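Local coordinates for protein nucleocapsid (Crimean-congo hemorrhagic fever virus, PDB 4AKL) that binds single- and double-stranded RNA, probably packages the viral genome, and probably also cuts double-stranded DNA without sequence preference, at residues Val307-Ser310 / Tyr311-Tyr315; Gly383-Ser386 / Glu387-Val390; Tyr126-Ala129 / Ala130-Trp133; Thr102-Ser105 / Trp106-Tyr110; Gly92-Trp95 / Phe96-Asn99. All coordinates share one frame; numbering follows the deposited sequence.

How the contacts relate
Along the chain the order is contact 5 (helix 86-98), contact 4 (the short helix 104-107), contact 3 (helix 120-136), contact 1 (helix 306-316) and contact 2 (the start of helix 385-392). Helix 306-316 is the hub: contact 1 touches all four others, their centres lying about 10 to 14 Å from its own. Contacts 3, 4 and 5 also touch one another and form an aromatic cluster of Phe96, Trp106, Tyr126 and Trp133 round Phe308. Contact 2 meets contact 1 alone, mainly through Met388, with Ser310 OG near Glu387 O, and stays about 7 Å or more, between nearest atoms, from the rest. Segments remote in sequence thus build one helical core of the nucleocapsid protein.

Contact 1: residues Val307-Ser310 / Tyr311-Tyr315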
# COMPACT_ATOMS: atom_id res chain seq x y z
N VAL A 307 5.16 3.67 4.94
CA VAL A 307 5.76 3.92 6.19
C VAL A 307 5.62 2.71 7.15
O VAL A 307 6.57 2.37 7.85
CB VAL A 307 5.26 5.27 6.80
CG1 VAL A 307 3.83 5.17 7.27
CG2 VAL A 307 6.21 5.68 7.97
N PHE A 308 4.46 2.05 7.13
CA PHE A 308 4.24 0.90 8.00
C PHE A 308 5.20 -0.23 7.69
O PHE A 308 5.87 -0.78 8.60
CB PHE A 308 2.79 0.41 7.91
CG PHE A 308 2.50 -0.77 8.78
CD1 PHE A 308 2.56 -0.67 10.17
CD2 PHE A 308 2.19 -1.99 8.24
CE1 PHE A 308 2.31 -1.72 10.97
CE2 PHE A 308 1.94 -3.06 9.01
CZ PHE A 308 1.98 -2.95 10.40
N SER A 309 5.26 -0.59 6.40
CA SER A 309 6.12 -1.64 5.96
C SER A 309 7.55 -1.24 6.24
O SER A 309 8.32 -2.04 6.69
CB SER A 309 5.89 -1.97 4.46
OG SER A 309 4.79 -2.84 4.23
N SER A 310 7.91 0.02 6.04
CA SER A 310 9.27 0.39 6.34
C SER A 310 9.68 0.20 7.82
O SER A 310 10.82 -0.23 8.09
CB SER A 310 9.59 1.82 5.82
OG SER A 310 9.62 1.80 4.35
N TYR A 311 8.75 0.48 8.74
CA TYR A 311 9.00 0.31 10.17
C TYR A 311 9.02 -1.19 10.54
O TYR A 311 9.81 -1.63 11.42
CB TYR A 311 7.99 1.11 11.01
CG TYR A 311 8.56 2.45 11.42
CD1 TYR A 311 9.39 2.56 12.50
CD2 TYR A 311 8.28 3.61 10.70
CE1 TYR A 311 9.94 3.79 12.88
CE2 TYR A 311 8.82 4.83 11.06
CZ TYR A 311 9.64 4.91 12.15
OH TYR A 311 10.18 6.11 12.47
N TYR A 312 8.17 -1.98 9.88
CA TYR A 312 8.17 -3.40 10.07
C TYR A 312 9.57 -3.98 9.73
O TYR A 312 10.08 -4.85 10.45
CB TYR A 312 7.10 -4.05 9.22
CG TYR A 312 7.12 -5.53 9.29
CD1 TYR A 312 6.87 -6.19 10.49
CD2 TYR A 312 7.39 -6.29 8.16
CE1 TYR A 312 6.89 -7.59 10.57
CE2 TYR A 312 7.42 -7.72 8.23
CZ TYR A 312 7.17 -8.35 9.42
OH TYR A 312 7.20 -9.74 9.51
N TRP A 313 10.19 -3.48 8.65
CA TRP A 313 11.49 -4.00 8.22
C TRP A 313 12.56 -3.60 9.20
O TRP A 313 13.44 -4.41 9.50
CB TRP A 313 11.82 -3.61 6.76
CG TRP A 313 10.85 -4.24 5.77
CD1 TRP A 313 10.29 -5.51 5.84
CD2 TRP A 313 10.30 -3.63 4.62
NE1 TRP A 313 9.45 -5.73 4.79
CE2 TRP A 313 9.43 -4.58 4.01
CE3 TRP A 313 10.46 -2.38 4.02
CZ2 TRP A 313 8.75 -4.32 2.86
CZ3 TRP A 313 9.77 -2.12 2.87
CH2 TRP A 313 8.92 -3.08 2.30
N LEU A 314 12.50 -2.37 9.69
CA LEU A 314 13.38 -1.98 10.78
C LEU A 314 13.24 -2.92 11.97
O LEU A 314 14.24 -3.44 12.48
CB LEU A 314 13.08 -0.60 11.25
CG LEU A 314 13.31 0.60 10.38
CD1 LEU A 314 13.02 1.84 11.26
CD2 LEU A 314 14.74 0.64 9.78
N TYR A 315 12.00 -3.17 12.39
CA TYR A 315 11.75 -4.09 13.50
C TYR A 315 12.35 -5.47 13.20
O TYR A 315 13.15 -5.97 13.99
CB TYR A 315 10.25 -4.11 13.83
CG TYR A 315 9.83 -5.30 14.56
CD1 TYR A 315 10.02 -5.41 15.95
CD2 TYR A 315 9.22 -6.33 13.90
CE1 TYR A 315 9.58 -6.57 16.64
CE2 TYR A 315 8.80 -7.48 14.59
CZ TYR A 315 8.98 -7.59 15.95
OH TYR A 315 8.55 -8.74 16.59
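Ser309 lays its CB over the six-membered ring of Trp313, one turn further along helix 306-316, in a CH-pi contact 4.1 Å from CB to the ring centroid and 19° off the ring normal. The nearest ring atom is CH2 of Trp313, 3.9 Å from Ser309 CB. The carbonyl oxygen of Ser309 also stands over a face of this indole, offset toward its rim, 3.3 Å from Trp313 CD2. That same oxygen accepts Trp313 N at 3.1 Å, so Ser309 meets Trp313 through a backbone bond and a CH-pi contact. With CG beside its own backbone N (chi1 -65°), the indole folds back along the helix over Ser309, and its NE1 is bonded to the carbonyl oxygen of Ala378.

Val307 and Tyr311 run side by side in the same direction, CG2 of Val307 meeting CD2 of Tyr311 at 4.0 Å. Val307 O lies in the plane of the phenol ring at its edge, 3.5 Å from CD2 of Tyr311, while accepting Tyr311 N in the regular helical pattern. Two further bonds of this kind, Tyr312 N to Phe308 O and Leu314 N to Ser310 O, continue the helix.

The polar ends turn outward from the helix to other parts of the fold: Ser309 OG to Tyr126 OH and Pro377 O, Tyr311 OH to Ala83 O, Tyr312 OH to Asp107. Every touching residue is buried, so these bonds supply partners to polar groups in an otherwise largely apolar interior; the hydroxyl bonds locate the far ends of the tyrosines, and the NE1 bond helps set the turn of the indole.

Contact 2: residues Gly383-Ser386 / Glu387-Val390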
# COMPACT_ATOMS: atom_id res chain seq x y z
N GLY A 383 14.06 -3.80 -4.85
CA GLY A 383 13.31 -2.67 -5.32
C GLY A 383 12.51 -1.97 -4.22
O GLY A 383 12.27 -0.78 -4.32
N ARG A 384 12.11 -2.67 -3.16
CA ARG A 384 11.41 -2.04 -2.00
C ARG A 384 12.31 -1.29 -1.04
O ARG A 384 11.83 -0.57 -0.20
CB ARG A 384 10.55 -3.08 -1.31
CG ARG A 384 9.25 -3.30 -2.13
CD ARG A 384 8.44 -4.44 -1.59
NE ARG A 384 7.11 -4.45 -2.19
CZ ARG A 384 6.15 -5.30 -1.90
NH1 ARG A 384 6.32 -6.26 -0.98
NH2 ARG A 384 5.00 -5.17 -2.55
N ILE A 385 13.64 -1.39 -1.20
CA ILE A 385 14.56 -0.62 -0.39
C ILE A 385 14.24 0.90 -0.56
O ILE A 385 14.37 1.69 0.42
CB ILE A 385 16.05 -1.01 -0.67
CG1 ILE A 385 16.41 -2.34 0.08
CG2 ILE A 385 17.01 0.06 -0.20
CD1 ILE A 385 16.61 -2.25 1.65
N SER A 386 13.79 1.28 -1.75
CA SER A 386 13.36 2.65 -2.02
C SER A 386 12.18 3.14 -1.11
O SER A 386 12.10 4.32 -0.84
CB SER A 386 12.99 2.83 -3.52
OG SER A 386 11.91 2.01 -3.91
N GLU A 387 11.32 2.23 -0.62
CA GLU A 387 10.23 2.56 0.32
C GLU A 387 10.85 3.04 1.62
O GLU A 387 10.49 4.07 2.14
CB GLU A 387 9.33 1.35 0.62
CG GLU A 387 8.65 0.70 -0.59
CD GLU A 387 7.48 1.48 -1.08
OE1 GLU A 387 6.71 1.90 -0.24
OE2 GLU A 387 7.31 1.66 -2.29
N MET A 388 11.81 2.27 2.12
CA MET A 388 12.57 2.67 3.31
C MET A 388 13.34 3.96 3.04
O MET A 388 13.42 4.81 3.93
CB MET A 388 13.55 1.57 3.73
CG MET A 388 12.91 0.26 4.05
SD MET A 388 14.09 -1.00 4.66
CE MET A 388 14.28 -0.37 6.30
N GLY A 389 13.89 4.11 1.83
CA GLY A 389 14.69 5.27 1.49
C GLY A 389 13.86 6.58 1.53
O GLY A 389 14.33 7.58 2.02
N VAL A 390 12.64 6.58 1.02
CA VAL A 390 11.84 7.80 1.12
C VAL A 390 11.46 8.13 2.58
O VAL A 390 11.38 9.29 2.94
CB VAL A 390 10.59 7.79 0.18
CG1 VAL A 390 9.55 6.80 0.68
CG2 VAL A 390 10.02 9.16 0.07
O HOH W 1 9.34 2.86 -3.75
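Near the start of helix 385-392, where the chain passes from a loop into helix, Arg384 O receives Glu387 N at 2.9 Å, but the donor sits 57° above the carbonyl plane, well away from either lone pair. Regular helical bonds then take over: Gly389 N reaches Ile385 O at 2.8 Å, within the carbonyl plane, and Val390 N reaches Ser386 O.

Glu387 turns its chain back over that turn, its CG 3.4 Å from Arg384 O, and a bend at chi2 (-77°) sets the carboxylate beside the helix start. A water there donates to Ser386 OG at 2.7 Å and to Glu387 OE2 at 2.8 Å, linking two neighbouring side chains. OE2 also forms a salt bridge with Lys411 and OE1 a hydrogen bond with Thr306 OG1; with such company the carboxylate is probably ionised although buried. Arg384 runs out on roughly the same course as Glu387, but its NE stays 6.1 Å from Glu387 OE2, too far for a salt bridge, and its NH1 binds the carbonyl oxygens of His376 and Val379.

On the apolar side Ile385 and Met388 cross obliquely, CD1 of Ile385 touching SD of Met388 at 4.1 Å. Ile385 continues onto Leu331 and Leu334 of helix 324-336 and Leu359 of helix 355-360, while Met388 fits against Ser310, Trp313 and Leu314 of helix 306-316.

Contact 3: residues Tyr126-Ala129 / Ala130-Trp133; sequences YQQA and ALKW
Gln128 and Leu131 approach at the outer side of the helix, where the amide NE2 of Gln128 comes within 4.3 Å of the Leu131 methyl CD1. Leu131 CG stands opposite its carbonyl carbon (chi1 -65°), which leans the branch back over the preceding turn, CG lying 3.6 Å from Gln127 O. The Ala130 methyl CB rests 3.5 Å from the same carbonyl oxygen, Gln127 O. Tyr126 and Trp133 do not touch each other; both rings point into the protein, on the side of the helix that also carries Ala129 and Ala130. Gln127 NE2 meets the Tyr126 ring at its edge, in the ring plane.

This is the middle of helix 120-136, and four consecutive bonds hold it with nearly uniform geometry, from Ala130 N to Tyr126 O at 3.0 Å through to Trp133 N to Ala129 O at 2.9 Å. The two alanines let Phe308 of helix 306-316 come close to the backbone. Trp133, its CG opposite the backbone N (chi1 178°), meets Phe308 and Trp95 edge-to-face and gives its NE1 to Gly92 O. Besides Ser309, Tyr126 OH bonds to Asp305 N, while Gln127 NE2 reaches Gly301 O and Gln303 O. Lys132 instead extends along the exposed side to a salt bridge with Asp136.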
# COMPACT_ATOMS: atom_id res chain seq x y z
N TYR A 126 -2.80 -7.24 7.49
CA TYR A 126 -1.74 -6.28 7.34
C TYR A 126 -2.33 -4.87 7.17
O TYR A 126 -1.84 -3.93 7.73
CB TYR A 126 -0.84 -6.65 6.12
CG TYR A 126 0.00 -5.51 5.60
CD1 TYR A 126 -0.50 -4.65 4.67
CD2 TYR A 126 1.29 -5.31 6.04
CE1 TYR A 126 0.28 -3.58 4.17
CE2 TYR A 126 2.09 -4.23 5.55
CZ TYR A 126 1.57 -3.37 4.62
OH TYR A 126 2.31 -2.30 4.07
N GLN A 127 -3.37 -4.72 6.36
CA GLN A 127 -3.97 -3.40 6.14
C GLN A 127 -4.53 -2.85 7.43
O GLN A 127 -4.31 -1.68 7.77
CB GLN A 127 -5.04 -3.43 5.04
CG GLN A 127 -4.49 -3.85 3.64
CD GLN A 127 -3.49 -2.88 3.00
OE1 GLN A 127 -3.41 -1.68 3.35
NE2 GLN A 127 -2.73 -3.39 2.03
N GLN A 128 -5.22 -3.70 8.19
CA GLN A 128 -5.80 -3.25 9.47
C GLN A 128 -4.70 -2.92 10.45
O GLN A 128 -4.82 -1.94 11.23
CB GLN A 128 -6.76 -4.33 10.06
CG GLN A 128 -7.97 -4.63 9.15
CD GLN A 128 -8.65 -3.33 8.54
OE1 GLN A 128 -8.70 -3.12 7.30
NE2 GLN A 128 -9.14 -2.47 9.42
N ALA A 129 -3.63 -3.72 10.43
CA ALA A 129 -2.49 -3.46 11.30
C ALA A 129 -1.83 -2.10 11.00
O ALA A 129 -1.41 -1.41 11.91
CB ALA A 129 -1.47 -4.60 11.24
N ALA A 130 -1.75 -1.74 9.74
CA ALA A 130 -1.16 -0.47 9.31
C ALA A 130 -1.96 0.73 9.79
O ALA A 130 -1.41 1.72 10.21
CB ALA A 130 -1.01 -0.43 7.79
N LEU A 131 -3.26 0.62 9.72
CA LEU A 131 -4.10 1.69 10.23
C LEU A 131 -3.99 1.78 11.77
O LEU A 131 -3.87 2.88 12.32
CB LEU A 131 -5.52 1.51 9.77
CG LEU A 131 -5.76 1.63 8.26
CD1 LEU A 131 -7.21 1.03 7.87
CD2 LEU A 131 -5.59 3.09 7.70
N LYS A 132 -4.00 0.64 12.44
CA LYS A 132 -3.82 0.61 13.88
C LYS A 132 -2.49 1.26 14.34
O LYS A 132 -2.49 2.08 15.26
CB LYS A 132 -3.91 -0.81 14.42
CG LYS A 132 -3.88 -0.92 15.98
CD LYS A 132 -4.31 -2.32 16.46
CE LYS A 132 -3.90 -2.59 17.94
NZ LYS A 132 -4.26 -1.47 18.80
N TRP A 133 -1.39 0.87 13.68
CA TRP A 133 -0.10 1.41 13.96
C TRP A 133 -0.15 2.92 13.85
O TRP A 133 0.30 3.60 14.77
CB TRP A 133 0.90 0.82 12.98
CG TRP A 133 2.30 1.27 13.06
CD1 TRP A 133 3.33 0.70 13.77
CD2 TRP A 133 2.86 2.38 12.38
NE1 TRP A 133 4.50 1.39 13.58
CE2 TRP A 133 4.25 2.43 12.72
CE3 TRP A 133 2.34 3.33 11.52
CZ2 TRP A 133 5.12 3.42 12.21
CZ3 TRP A 133 3.21 4.33 11.00
CH2 TRP A 133 4.59 4.35 11.36

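Contact 4: residues Thr102-Ser105 / Trp106-Tyr110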
# COMPACT_ATOMS: atom_id res chain seq x y z
N THR A 102 -1.14 -9.39 17.23
CA THR A 102 -2.14 -9.01 16.21
C THR A 102 -1.70 -9.17 14.74
O THR A 102 -2.54 -9.21 13.85
CB THR A 102 -2.66 -7.53 16.40
OG1 THR A 102 -1.66 -6.75 17.02
CG2 THR A 102 -3.89 -7.48 17.26
N ILE A 103 -0.38 -9.25 14.50
CA ILE A 103 0.18 -9.38 13.17
C ILE A 103 0.78 -10.74 12.87
O ILE A 103 1.38 -10.94 11.82
CB ILE A 103 1.20 -8.29 12.94
CG1 ILE A 103 2.52 -8.55 13.69
CG2 ILE A 103 0.59 -6.92 13.34
CD1 ILE A 103 3.68 -7.70 13.17
N LYS A 104 0.61 -11.69 13.78
CA LYS A 104 1.22 -13.00 13.67
C LYS A 104 0.85 -13.75 12.37
O LYS A 104 1.62 -14.58 11.89
CB LYS A 104 0.89 -13.87 14.94
CG LYS A 104 -0.56 -14.27 15.10
CD LYS A 104 -0.79 -15.49 16.07
CE LYS A 104 -0.76 -15.12 17.58
NZ LYS A 104 -1.80 -15.92 18.38
N SER A 105 -0.32 -13.44 11.79
CA SER A 105 -0.79 -14.17 10.59
C SER A 105 0.17 -14.06 9.39
O SER A 105 0.33 -15.02 8.62
CB SER A 105 -2.26 -13.78 10.21
OG SER A 105 -2.36 -12.44 9.78
N TRP A 106 0.81 -12.89 9.26
CA TRP A 106 1.84 -12.66 8.27
C TRP A 106 3.26 -12.65 8.84
O TRP A 106 4.19 -13.17 8.20
CB TRP A 106 1.57 -11.36 7.46
CG TRP A 106 1.13 -10.13 8.21
CD1 TRP A 106 -0.13 -9.83 8.65
CD2 TRP A 106 1.94 -9.03 8.56
NE1 TRP A 106 -0.15 -8.63 9.27
CE2 TRP A 106 1.10 -8.10 9.23
CE3 TRP A 106 3.28 -8.72 8.38
CZ2 TRP A 106 1.57 -6.90 9.71
CZ3 TRP A 106 3.75 -7.53 8.88
CH2 TRP A 106 2.89 -6.62 9.52
N ASP A 107 3.45 -12.05 10.02
CA ASP A 107 4.79 -11.94 10.63
C ASP A 107 5.43 -13.31 10.94
O ASP A 107 6.60 -13.53 10.63
CB ASP A 107 4.73 -11.02 11.88
CG ASP A 107 6.06 -10.98 12.67
OD1 ASP A 107 7.12 -10.62 12.08
OD2 ASP A 107 6.01 -11.27 13.92
N GLU A 108 4.67 -14.21 11.54
CA GLU A 108 5.18 -15.55 11.87
C GLU A 108 5.26 -16.48 10.62
O GLU A 108 5.81 -17.59 10.68
CB GLU A 108 4.34 -16.20 12.99
CG GLU A 108 4.67 -15.60 14.36
CD GLU A 108 3.98 -16.32 15.54
OE1 GLU A 108 3.17 -17.27 15.34
OE2 GLU A 108 4.26 -15.91 16.69
N SER A 109 4.73 -16.00 9.51
CA SER A 109 4.79 -16.72 8.23
C SER A 109 5.71 -16.03 7.25
O SER A 109 5.66 -16.37 6.09
CB SER A 109 3.38 -16.84 7.63
OG SER A 109 2.66 -17.77 8.40
N TYR A 110 6.54 -15.08 7.72
CA TYR A 110 7.41 -14.30 6.85
C TYR A 110 8.20 -15.22 5.90
O TYR A 110 8.29 -14.93 4.74
CB TYR A 110 8.37 -13.37 7.62
CG TYR A 110 9.00 -12.39 6.65
CD1 TYR A 110 8.38 -11.18 6.35
CD2 TYR A 110 10.21 -12.71 5.98
CE1 TYR A 110 8.96 -10.28 5.41
CE2 TYR A 110 10.77 -11.86 5.07
CZ TYR A 110 10.15 -10.63 4.78
OH TYR A 110 10.72 -9.79 3.89
O HOH W 2 1.62 -17.12 10.76
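The Trp106 indole carries the Ile103 carbonyl oxygen over one face, displaced toward the rim, 3.7 Å from Trp106 CG. Ile103 crosses the benzene part of the indole at a slant: its CB is 3.5 Å from Trp106 CZ2, and CD1 reaches CH2 of Trp106 at 3.9 Å. At the pyrrole end Ser105 OG approaches CD1 of Trp106, 3.6 Å away. A chi1 of 44° puts Trp106 CG between its backbone N and carbonyl carbon, swinging the indole back against Ile103.

Ile103, the N-cap residue of helix 104-107, gives its oxygen to two amides. Asp107 N lies in the carbonyl plane at 3.0 Å, whereas Trp106 N stands well above that plane. Ile103 CD1 also packs on Asp107 CB at 3.7 Å. A type I beta turn from Asp107 to Tyr110 follows on from the helix, and a water joins Lys104 O at 2.8 Å to Ser109 OG.

Trp106 sits among three parts of the fold: edge-to-face with Tyr126 of helix 120-136, where its NE1 bonds Asn125 OD1, edge-to-face with Tyr312 of helix 306-316, and against the loop of His376 and Ala378. Asp107 OD1, besides its Tyr312 bond, forms a salt bridge with Lys316 NZ, and Ile103 closes against Trp95 and Phe96 of helix 86-98.

Contact 5: residues Gly92-Trp95 / Phe96-Asn99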
# COMPACT_ATOMS: atom_id res chain seq x y z
N GLY A 92 7.19 3.95 16.78
CA GLY A 92 7.04 3.07 15.59
C GLY A 92 7.70 1.69 15.69
O GLY A 92 7.16 0.71 15.18
N LEU A 93 8.85 1.61 16.34
CA LEU A 93 9.52 0.30 16.58
C LEU A 93 8.88 -0.40 17.76
O LEU A 93 8.56 -1.63 17.69
CB LEU A 93 11.01 0.48 16.82
CG LEU A 93 11.82 0.84 15.59
CD1 LEU A 93 13.18 1.30 16.05
CD2 LEU A 93 11.91 -0.36 14.55
N GLU A 94 8.67 0.35 18.84
CA GLU A 94 8.05 -0.27 20.05
C GLU A 94 6.69 -0.88 19.71
O GLU A 94 6.32 -1.93 20.23
CB GLU A 94 7.97 0.72 21.21
CG GLU A 94 7.50 0.16 22.62
CD GLU A 94 8.35 -1.04 23.23
OE1 GLU A 94 9.42 -1.43 22.69
OE2 GLU A 94 7.90 -1.58 24.26
N TRP A 95 5.95 -0.26 18.80
CA TRP A 95 4.61 -0.77 18.48
C TRP A 95 4.63 -2.30 18.11
O TRP A 95 3.77 -3.05 18.56
CB TRP A 95 3.97 0.06 17.40
CG TRP A 95 2.52 -0.30 17.13
CD1 TRP A 95 1.43 0.31 17.65
CD2 TRP A 95 2.03 -1.34 16.27
NE1 TRP A 95 0.27 -0.30 17.18
CE2 TRP A 95 0.61 -1.30 16.32
CE3 TRP A 95 2.65 -2.31 15.45
CZ2 TRP A 95 -0.20 -2.20 15.59
CZ3 TRP A 95 1.82 -3.22 14.73
CH2 TRP A 95 0.43 -3.14 14.80
N PHE A 96 5.60 -2.73 17.31
CA PHE A 96 5.73 -4.16 16.92
C PHE A 96 5.96 -5.08 18.12
O PHE A 96 5.42 -6.17 18.17
CB PHE A 96 6.81 -4.32 15.81
CG PHE A 96 6.37 -3.71 14.54
CD1 PHE A 96 5.53 -4.40 13.69
CD2 PHE A 96 6.74 -2.39 14.22
CE1 PHE A 96 5.07 -3.82 12.51
CE2 PHE A 96 6.29 -1.81 13.04
CZ PHE A 96 5.46 -2.52 12.19
N GLU A 97 6.72 -4.59 19.08
CA GLU A 97 6.97 -5.30 20.33
C GLU A 97 5.69 -5.47 21.17
O GLU A 97 5.47 -6.52 21.76
CB GLU A 97 8.02 -4.54 21.15
CG GLU A 97 9.03 -5.45 21.82
CD GLU A 97 9.98 -6.03 20.81
OE1 GLU A 97 10.81 -5.25 20.27
OE2 GLU A 97 9.89 -7.27 20.56
N LYS A 98 4.86 -4.42 21.21
CA LYS A 98 3.57 -4.46 21.97
C LYS A 98 2.39 -5.11 21.22
O LYS A 98 1.37 -5.40 21.83
CB LYS A 98 3.13 -3.03 22.38
CG LYS A 98 4.06 -2.36 23.36
CD LYS A 98 4.00 -0.80 23.29
CE LYS A 98 2.66 -0.24 23.75
NZ LYS A 98 2.72 1.24 23.96
N ASN A 99 2.53 -5.34 19.90
CA ASN A 99 1.40 -5.82 19.04
C ASN A 99 1.67 -7.07 18.23
O ASN A 99 0.94 -7.38 17.27
CB ASN A 99 0.92 -4.71 18.12
CG ASN A 99 0.16 -3.67 18.84
OD1 ASN A 99 -1.03 -3.86 19.15
ND2 ASN A 99 0.81 -2.56 19.14
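Lys98 N donates to Glu94 O at 3.0 Å, a regular helical bond in the last turn of helix 86-98. One residue later Asn99 is the first to leave helical backbone angles, and it closes the C-terminal end of the helix with a side chain: its ND2 donates to Trp95 O at 3.1 Å, the oxygen lying in the amide plane of Asn99.

The same Asn99 amide stacks on the Trp95 indole, the planes 22° apart, with ND2 above one face and offset toward the rim. Its CB makes a CH-pi contact with the six-membered ring, 3.6 Å from the centroid and only 7° off the normal. The Asn99 side chain turns back along the helix, its CG pointing away from its own carbonyl carbon, which brings the amide over the indole. The indole NE1 gives its hydrogen to Asp136 OD2; Asn99 ND2 has its acceptor in Trp95 O.

Trp95 also presents an edge to the Phe96 face, an edge-to-face pair with centroids 5.2 Å apart and planes at 82°. Gly92 O and Leu93 O lie at the Phe96 edge. Beyond, Trp133, Phe308 and Tyr315 meet the Phe96 ring. On the exposed side Glu94 crosses Lys98 at about a right angle without ion pairing, CG of Glu94 touching CD of Lys98 at 3.7 Å.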